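Putative dienelactone hydrolase (PDB 3F67) is probably a hydrolase of the dienelactone hydrolase family, acting on ester-type bonds, although its natural substrate is not established. Local coordinates at residues 12-17 against 93-98; 75-78 against 82-85; 190-195 against 202-207. All blocks are in the same frame, centred on the assembly; numbering follows the deposited sequence. Where two conformers were deposited one is given.

Contact 1. Residues 12-17 against 93-98; sequences PSQGEN and DAQVLA
Gln14, at the tip of a beta hairpin, lays its terminal amide group against the methyl of Ala98, joining the strand 4-13 and 16-25 edge of the alpha/beta-hydrolase sheet to helix 93-108. Two backbone bonds close the hairpin: Ser13 N gives to Glu16 O at 2.7 Å and Glu16 N to Ser13 O at 3.0 Å. The left-handed backbone angles of Gln14 (phi 48°, psi 37°) and of Gly15 make the turn type I'. The tight part of the contact is small. Ala98 CB lies 3.6 Å from Gln14 CD, and the backbones stay well apart, the nearest pair of alpha carbons, Gln14 CA and Ala98 CA, being separated by 7.8 Å. A long side chain must therefore span the gap. With CG turned away from its own carbonyl carbon (chi1 -48°) and the chain extended beyond it, Gln14 does so. Gln95, one helical turn before, turns its CG and its backbone O to the end of Gln14; its side-chain OE1 is hydrogen-bonded to Gln71 NE2.

The loose side is the rest of Gln14, which stays exposed where Ala98 does not cover it: this is a surface contact, burying 134 Å² in total. Neighbouring polar links supplement it. Glu16 forms a salt bridge with Arg70, which also packs on Gln14 and Gln95, while Ser13 reaches the helix through a hydrogen bond between its OG and Asp99 OD1.

Contact 2. Residues 75-78 against 82-85; sequences NEYH and TLFK
Tyr77 turns its side chain onto the start of helix 80-88, where Thr82 and Leu83 receive it. Its path can be followed outward from the backbone. CB of Tyr77 meets CB of Leu83 at 3.8 Å, so contact begins at the root of both side chains. The first torsion, chi1 -66°, puts CG opposite the carbonyl carbon and swings the ring over the helix backbone, with Tyr77 CG 3.8 Å from Leu83 CA. At the next pair of atoms the ring divides its neighbours. CD1 touches the methyl CG2 of Thr82 at 3.7 Å, near the ring plane and thus at the edge, whereas CD2 meets the CD1 methyl of Leu83 at 3.8 Å. Tyr77 CE1 remains beside Thr82 CG2 at 3.9 Å and is 4.0 Å from Thr82 O. The outer end of the ring goes on past Thr82 and Leu83, and the tyrosine side chain also touches Glu86 and Leu87 farther along the helix.

The evidence for a CH-pi interaction is that Leu83 CA stands 4.2 Å from the centroid of the Tyr77 ring, only 27° off its normal. Thr82 divides its roles: CG2 serves the ring edge, and OG1 is hydrogen-bonded to Asp79 OD2. Leu83 also packs on Ile41, Phe42 and Pro74. A loop residue just before helix 80-88 thus folds its ring back onto that helix's first turns, in the loop-and-helix excursion after strand 61-65 of this alpha/beta-hydrolase fold.

Contact 3. Residues 190-195 against 202-207; sequences TMRQAL and AEIVVY
Ile204 is met from helix 190-195 by Met191, Leu195 and Arg192, through two kinds of interaction: apolar packing on the inner side and polar bonds from Arg192 along the outer rim. The short axes of the helix and of strand 202-207 run nearly antiparallel, at 163°, and approach to 9.5 Å, a spacing that side chains must fill.

The apolar group centres on Ile204. Its CD1 methyl abuts CG of selenomethionine Met191 at 3.8 Å, the two side chains crossing at about a right angle; CB and CG of Met191 do the touching, and the bend at chi2 turns SE away from that methyl. Leu195, one turn later, sets CD2 against the CB of Ala202 at 3.8 Å and brings CD1 to 4.3 Å from Ile204 CD1. Alternation along the strand explains the selection, since Ala202, Ile204 and Val206 point their side chains to this helix while Glu203 and Val205 point to the other face, toward helix 224-238. Val206 CG2 adds a nonpolar contact 3.9 Å from Arg192 NH2, oblique to the guanidinium.

The polar group belongs to Arg192, whose chain is extended from CG to NE. NH2 donates to Ile204 O at 2.8 Å, with a somewhat bent N-H...O angle of 142°. The oxygen lies in the guanidinium plane, at its edge, but the donor sits 35° above the carbonyl plane. One water accepts from both Arg192 NE and Ile204 N, the latter at 3.0 Å, so Ile204's backbone N and O are both engaged, the O by Arg192 directly and the N through the water. Glu203 and Val205, by contrast, form their backbone bonds with strand 172-177.

Such layering, with strand 202-207 at the sheet edge beside strand 172-177, is the closing half of a beta-alpha-beta crossover in the alpha/beta-hydrolase fold.

Overall arrangement
Contacts 1 and 3 both reach the eight-stranded mixed sheet, but near its two ends: contact 1 uses the hairpin whose first strand, 4-13, is outermost, and contact 3 the opposite edge strand, 202-207. Their centres lie about 29 Å apart, on opposite sides of the chain's centre. Contact 2 is about 22 Å from contact 1 and about 31 Å from contact 3, centre to centre. Along the chain it is nested inside the loop that contact 1 closes, and helices 80-88 and 93-108 follow each other; contact 3 comes later. None touches another, so the three lie in separate peripheral parts of one alpha/beta-hydrolase domain. Geometry suggests a possible Cys123-His212-Asp180 triad, which none directly forms.

Contact 1. Residues 12-17 against 93-98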
# COMPACT_ATOMS: atom_id res chain seq x y z
N PRO A 12 3.77 17.34 -6.64
CA PRO A 12 4.15 17.55 -8.05
C PRO A 12 4.56 16.20 -8.65
O PRO A 12 5.34 15.47 -8.05
CB PRO A 12 5.34 18.53 -7.97
CG PRO A 12 5.26 19.17 -6.59
CD PRO A 12 4.62 18.11 -5.69
N SER A 13 4.00 15.82 -9.79
CA SER A 13 4.21 14.43 -10.23
C SER A 13 4.09 14.26 -11.72
O SER A 13 2.99 14.40 -12.29
CB SER A 13 3.27 13.45 -9.49
OG SER A 13 3.67 12.08 -9.71
N GLN A 14 5.22 13.92 -12.34
CA GLN A 14 5.31 13.75 -13.80
C GLN A 14 4.66 14.95 -14.56
O GLN A 14 4.03 14.77 -15.61
CB GLN A 14 4.69 12.39 -14.22
CG GLN A 14 5.19 11.19 -13.36
CD GLN A 14 4.61 9.84 -13.79
OE1 GLN A 14 3.70 9.25 -13.13
NE2 GLN A 14 5.15 9.31 -14.88
N GLY A 15 4.81 16.16 -14.02
CA GLY A 15 4.25 17.39 -14.60
C GLY A 15 2.84 17.85 -14.19
O GLY A 15 2.33 18.87 -14.68
N GLU A 16 2.22 17.10 -13.27
CA GLU A 16 0.84 17.36 -12.85
C GLU A 16 0.74 17.31 -11.34
O GLU A 16 1.60 16.71 -10.69
CB GLU A 16 -0.09 16.33 -13.46
CG GLU A 16 -0.31 16.53 -14.94
CD GLU A 16 -0.87 15.29 -15.57
OE1 GLU A 16 -0.11 14.31 -15.70
OE2 GLU A 16 -2.06 15.30 -15.93
N ASN A 17 -0.30 17.93 -10.78
CA ASN A 17 -0.43 18.04 -9.34
C ASN A 17 -1.38 16.98 -8.81
O ASN A 17 -2.59 17.04 -9.02
CB ASN A 17 -0.93 19.43 -8.97
CG ASN A 17 0.04 20.50 -9.40
OD1 ASN A 17 1.19 20.51 -8.95
ND2 ASN A 17 -0.41 21.39 -10.29
N ASP A 93 0.28 0.35 -14.21
CA ASP A 93 1.20 0.14 -13.08
C ASP A 93 2.43 1.08 -13.14
O ASP A 93 2.87 1.62 -12.10
CB ASP A 93 1.75 -1.30 -13.10
CG ASP A 93 0.70 -2.37 -12.82
OD1 ASP A 93 -0.42 -2.10 -12.26
OD2 ASP A 93 1.05 -3.52 -13.11
N ALA A 94 2.98 1.26 -14.35
CA ALA A 94 4.22 2.07 -14.50
C ALA A 94 4.00 3.50 -14.00
O ALA A 94 4.88 4.08 -13.35
CB ALA A 94 4.67 2.10 -15.94
N GLN A 95 2.82 4.05 -14.31
CA GLN A 95 2.41 5.36 -13.85
C GLN A 95 2.34 5.41 -12.33
O GLN A 95 2.81 6.39 -11.71
CB GLN A 95 1.04 5.73 -14.45
CG GLN A 95 0.52 7.08 -14.01
CD GLN A 95 -0.95 7.25 -14.38
OE1 GLN A 95 -1.26 7.71 -15.47
NE2 GLN A 95 -1.84 6.83 -13.50
N VAL A 96 1.75 4.37 -11.73
CA VAL A 96 1.55 4.31 -10.28
C VAL A 96 2.93 4.31 -9.60
O VAL A 96 3.17 5.07 -8.66
CB VAL A 96 0.75 3.05 -9.85
CG1 VAL A 96 0.74 2.93 -8.30
CG2 VAL A 96 -0.71 3.09 -10.35
N LEU A 97 3.84 3.47 -10.09
CA LEU A 97 5.14 3.36 -9.40
C LEU A 97 5.91 4.69 -9.51
O LEU A 97 6.56 5.13 -8.55
CB LEU A 97 5.96 2.19 -9.99
CG LEU A 97 5.21 0.82 -9.87
CD1 LEU A 97 6.12 -0.24 -10.46
CD2 LEU A 97 4.85 0.46 -8.43
N ALA A 98 5.81 5.36 -10.66
CA ALA A 98 6.47 6.65 -10.84
C ALA A 98 5.83 7.71 -9.92
O ALA A 98 6.52 8.56 -9.34
CB ALA A 98 6.40 7.10 -12.33

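Contact 2. Residues 75-78 against 82-85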
# COMPACT_ATOMS: atom_id res chain seq x y z
N ASN A 75 -15.38 7.92 -6.79
CA ASN A 75 -16.71 8.34 -6.33
C ASN A 75 -17.79 8.49 -7.39
O ASN A 75 -18.99 8.53 -7.08
CB ASN A 75 -16.60 9.61 -5.48
CG ASN A 75 -15.80 9.37 -4.21
OD1 ASN A 75 -15.96 8.34 -3.54
ND2 ASN A 75 -14.93 10.32 -3.89
N GLU A 76 -17.38 8.53 -8.67
CA GLU A 76 -18.34 8.51 -9.77
C GLU A 76 -18.87 7.12 -10.16
O GLU A 76 -19.65 7.01 -11.08
CB GLU A 76 -17.75 9.21 -11.00
CG GLU A 76 -17.53 10.68 -10.71
CD GLU A 76 -17.28 11.50 -11.94
OE1 GLU A 76 -16.84 10.95 -12.99
OE2 GLU A 76 -17.57 12.70 -11.87
N TYR A 77 -18.47 6.08 -9.41
CA TYR A 77 -18.96 4.74 -9.70
C TYR A 77 -19.72 4.21 -8.50
O TYR A 77 -19.36 4.53 -7.36
CB TYR A 77 -17.77 3.82 -10.01
CG TYR A 77 -17.12 4.27 -11.28
CD1 TYR A 77 -17.65 3.90 -12.52
CD2 TYR A 77 -16.04 5.16 -11.26
CE1 TYR A 77 -17.09 4.36 -13.72
CE2 TYR A 77 -15.48 5.64 -12.44
CZ TYR A 77 -16.01 5.24 -13.66
OH TYR A 77 -15.44 5.70 -14.82
N HIS A 78 -20.74 3.40 -8.75
CA HIS A 78 -21.53 2.87 -7.64
C HIS A 78 -21.66 1.35 -7.68
O HIS A 78 -22.46 0.76 -6.95
CB HIS A 78 -22.91 3.51 -7.61
CG HIS A 78 -22.88 5.00 -7.63
ND1 HIS A 78 -22.38 5.74 -6.59
CD2 HIS A 78 -23.31 5.89 -8.57
CE1 HIS A 78 -22.51 7.03 -6.87
NE2 HIS A 78 -23.05 7.14 -8.07
N THR A 82 -18.07 -1.93 -12.58
CA THR A 82 -17.92 -0.79 -13.47
C THR A 82 -16.69 0.05 -13.07
O THR A 82 -15.97 0.56 -13.92
CB THR A 82 -19.18 0.06 -13.48
OG1 THR A 82 -20.28 -0.79 -13.89
CG2 THR A 82 -19.13 1.16 -14.55
N LEU A 83 -16.50 0.21 -11.77
CA LEU A 83 -15.32 0.90 -11.26
C LEU A 83 -14.05 0.21 -11.77
O LEU A 83 -13.12 0.87 -12.26
CB LEU A 83 -15.31 0.94 -9.73
CG LEU A 83 -14.06 1.43 -8.97
CD1 LEU A 83 -13.67 2.85 -9.46
CD2 LEU A 83 -14.30 1.37 -7.45
N PHE A 84 -14.01 -1.11 -11.65
CA PHE A 84 -12.85 -1.88 -12.15
C PHE A 84 -12.63 -1.69 -13.64
O PHE A 84 -11.53 -1.32 -14.08
CB PHE A 84 -13.03 -3.36 -11.83
CG PHE A 84 -12.22 -3.81 -10.69
CD1 PHE A 84 -12.80 -4.34 -9.55
CD2 PHE A 84 -10.85 -3.65 -10.72
CE1 PHE A 84 -12.02 -4.73 -8.49
CE2 PHE A 84 -10.07 -4.02 -9.66
CZ PHE A 84 -10.65 -4.57 -8.54
N LYS A 85 -13.68 -1.92 -14.40
CA LYS A 85 -13.62 -1.86 -15.88
C LYS A 85 -13.29 -0.47 -16.45
O LYS A 85 -12.45 -0.34 -17.35
CB LYS A 85 -14.92 -2.39 -16.49
CG LYS A 85 -14.97 -2.42 -18.02
CD LYS A 85 -16.28 -3.10 -18.46
CE LYS A 85 -16.54 -2.96 -19.95
NZ LYS A 85 -17.86 -3.61 -20.34

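Contact 3. Residues 190-195 against 202-207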
# COMPACT_ATOMS: atom_id res chain seq x y z
N THR A 190 2.09 -20.33 -4.63
CA THR A 190 2.86 -19.93 -5.81
C THR A 190 3.79 -18.78 -5.44
O THR A 190 4.96 -18.78 -5.82
CB THR A 190 1.92 -19.51 -6.97
OG1 THR A 190 1.04 -20.61 -7.28
CG2 THR A 190 2.70 -19.14 -8.21
N MSE A 191 3.28 -17.82 -4.67
CA MSE A 191 4.11 -16.69 -4.29
C MSE A 191 5.25 -17.12 -3.34
O MSE A 191 6.40 -16.66 -3.49
CB MSE A 191 3.25 -15.61 -3.62
CG MSE A 191 4.08 -14.41 -3.23
SE MSE A 191 4.71 -13.45 -4.84
CE MSE A 191 5.38 -11.85 -4.00
N ARG A 192 4.95 -18.02 -2.41
CA ARG A 192 6.00 -18.54 -1.53
C ARG A 192 7.08 -19.27 -2.31
O ARG A 192 8.25 -19.15 -1.96
CB ARG A 192 5.43 -19.46 -0.43
CG ARG A 192 4.67 -18.65 0.63
CD ARG A 192 3.95 -19.57 1.62
NE ARG A 192 3.48 -18.78 2.77
CZ ARG A 192 2.44 -19.11 3.53
NH1 ARG A 192 1.71 -20.20 3.27
NH2 ARG A 192 2.13 -18.35 4.56
N GLN A 193 6.70 -20.00 -3.36
CA GLN A 193 7.68 -20.64 -4.22
C GLN A 193 8.55 -19.57 -4.88
O GLN A 193 9.76 -19.76 -4.96
CB GLN A 193 7.04 -21.54 -5.30
CG GLN A 193 6.44 -22.82 -4.76
CD GLN A 193 5.89 -23.71 -5.89
OE1 GLN A 193 5.89 -23.32 -7.08
NE2 GLN A 193 5.36 -24.86 -5.51
N ALA A 194 7.93 -18.49 -5.34
CA ALA A 194 8.65 -17.44 -6.06
C ALA A 194 9.64 -16.76 -5.09
O ALA A 194 10.79 -16.50 -5.44
CB ALA A 194 7.67 -16.42 -6.65
N LEU A 195 9.19 -16.51 -3.87
CA LEU A 195 10.04 -15.85 -2.84
C LEU A 195 11.22 -16.74 -2.42
O LEU A 195 12.37 -16.27 -2.27
CB LEU A 195 9.18 -15.49 -1.63
CG LEU A 195 8.15 -14.40 -1.88
CD1 LEU A 195 7.12 -14.35 -0.72
CD2 LEU A 195 8.83 -13.02 -2.14
N ALA A 202 11.06 -12.07 3.11
CA ALA A 202 9.63 -11.84 3.00
C ALA A 202 8.91 -12.94 3.72
O ALA A 202 9.40 -14.08 3.81
CB ALA A 202 9.17 -11.81 1.49
N GLU A 203 7.72 -12.65 4.21
CA GLU A 203 6.87 -13.71 4.72
C GLU A 203 5.47 -13.24 4.52
O GLU A 203 5.20 -12.04 4.46
CB GLU A 203 7.12 -13.95 6.21
CG GLU A 203 6.74 -12.73 7.01
CD GLU A 203 7.32 -12.77 8.39
OE1 GLU A 203 6.57 -12.56 9.36
OE2 GLU A 203 8.55 -13.02 8.49
N ILE A 204 4.58 -14.21 4.41
CA ILE A 204 3.14 -14.01 4.28
C ILE A 204 2.46 -14.67 5.48
O ILE A 204 2.62 -15.88 5.73
CB ILE A 204 2.60 -14.63 2.95
CG1 ILE A 204 3.22 -13.88 1.77
CG2 ILE A 204 1.09 -14.56 2.89
CD1 ILE A 204 2.98 -14.54 0.37
N VAL A 205 1.74 -13.87 6.24
CA VAL A 205 0.98 -14.37 7.38
C VAL A 205 -0.46 -14.53 6.91
O VAL A 205 -1.03 -13.58 6.36
CB VAL A 205 1.07 -13.37 8.54
CG1 VAL A 205 0.07 -13.75 9.71
CG2 VAL A 205 2.56 -13.27 9.03
N VAL A 206 -1.03 -15.74 7.11
CA VAL A 206 -2.39 -16.01 6.69
C VAL A 206 -3.30 -16.16 7.92
O VAL A 206 -3.04 -16.99 8.80
CB VAL A 206 -2.46 -17.30 5.87
CG1 VAL A 206 -3.91 -17.53 5.43
CG2 VAL A 206 -1.55 -17.17 4.65
N TYR A 207 -4.33 -15.32 7.99
CA TYR A 207 -5.27 -15.31 9.12
C TYR A 207 -6.43 -16.27 8.84
O TYR A 207 -7.22 -16.04 7.93
CB TYR A 207 -5.82 -13.89 9.34
CG TYR A 207 -4.75 -12.99 9.91
CD1 TYR A 207 -4.53 -12.92 11.30
CD2 TYR A 207 -3.91 -12.25 9.06
CE1 TYR A 207 -3.49 -12.13 11.84
CE2 TYR A 207 -2.88 -11.46 9.59
CZ TYR A 207 -2.70 -11.40 10.96
OH TYR A 207 -1.70 -10.63 11.50
O HOH W 1 5.65 -17.01 4.09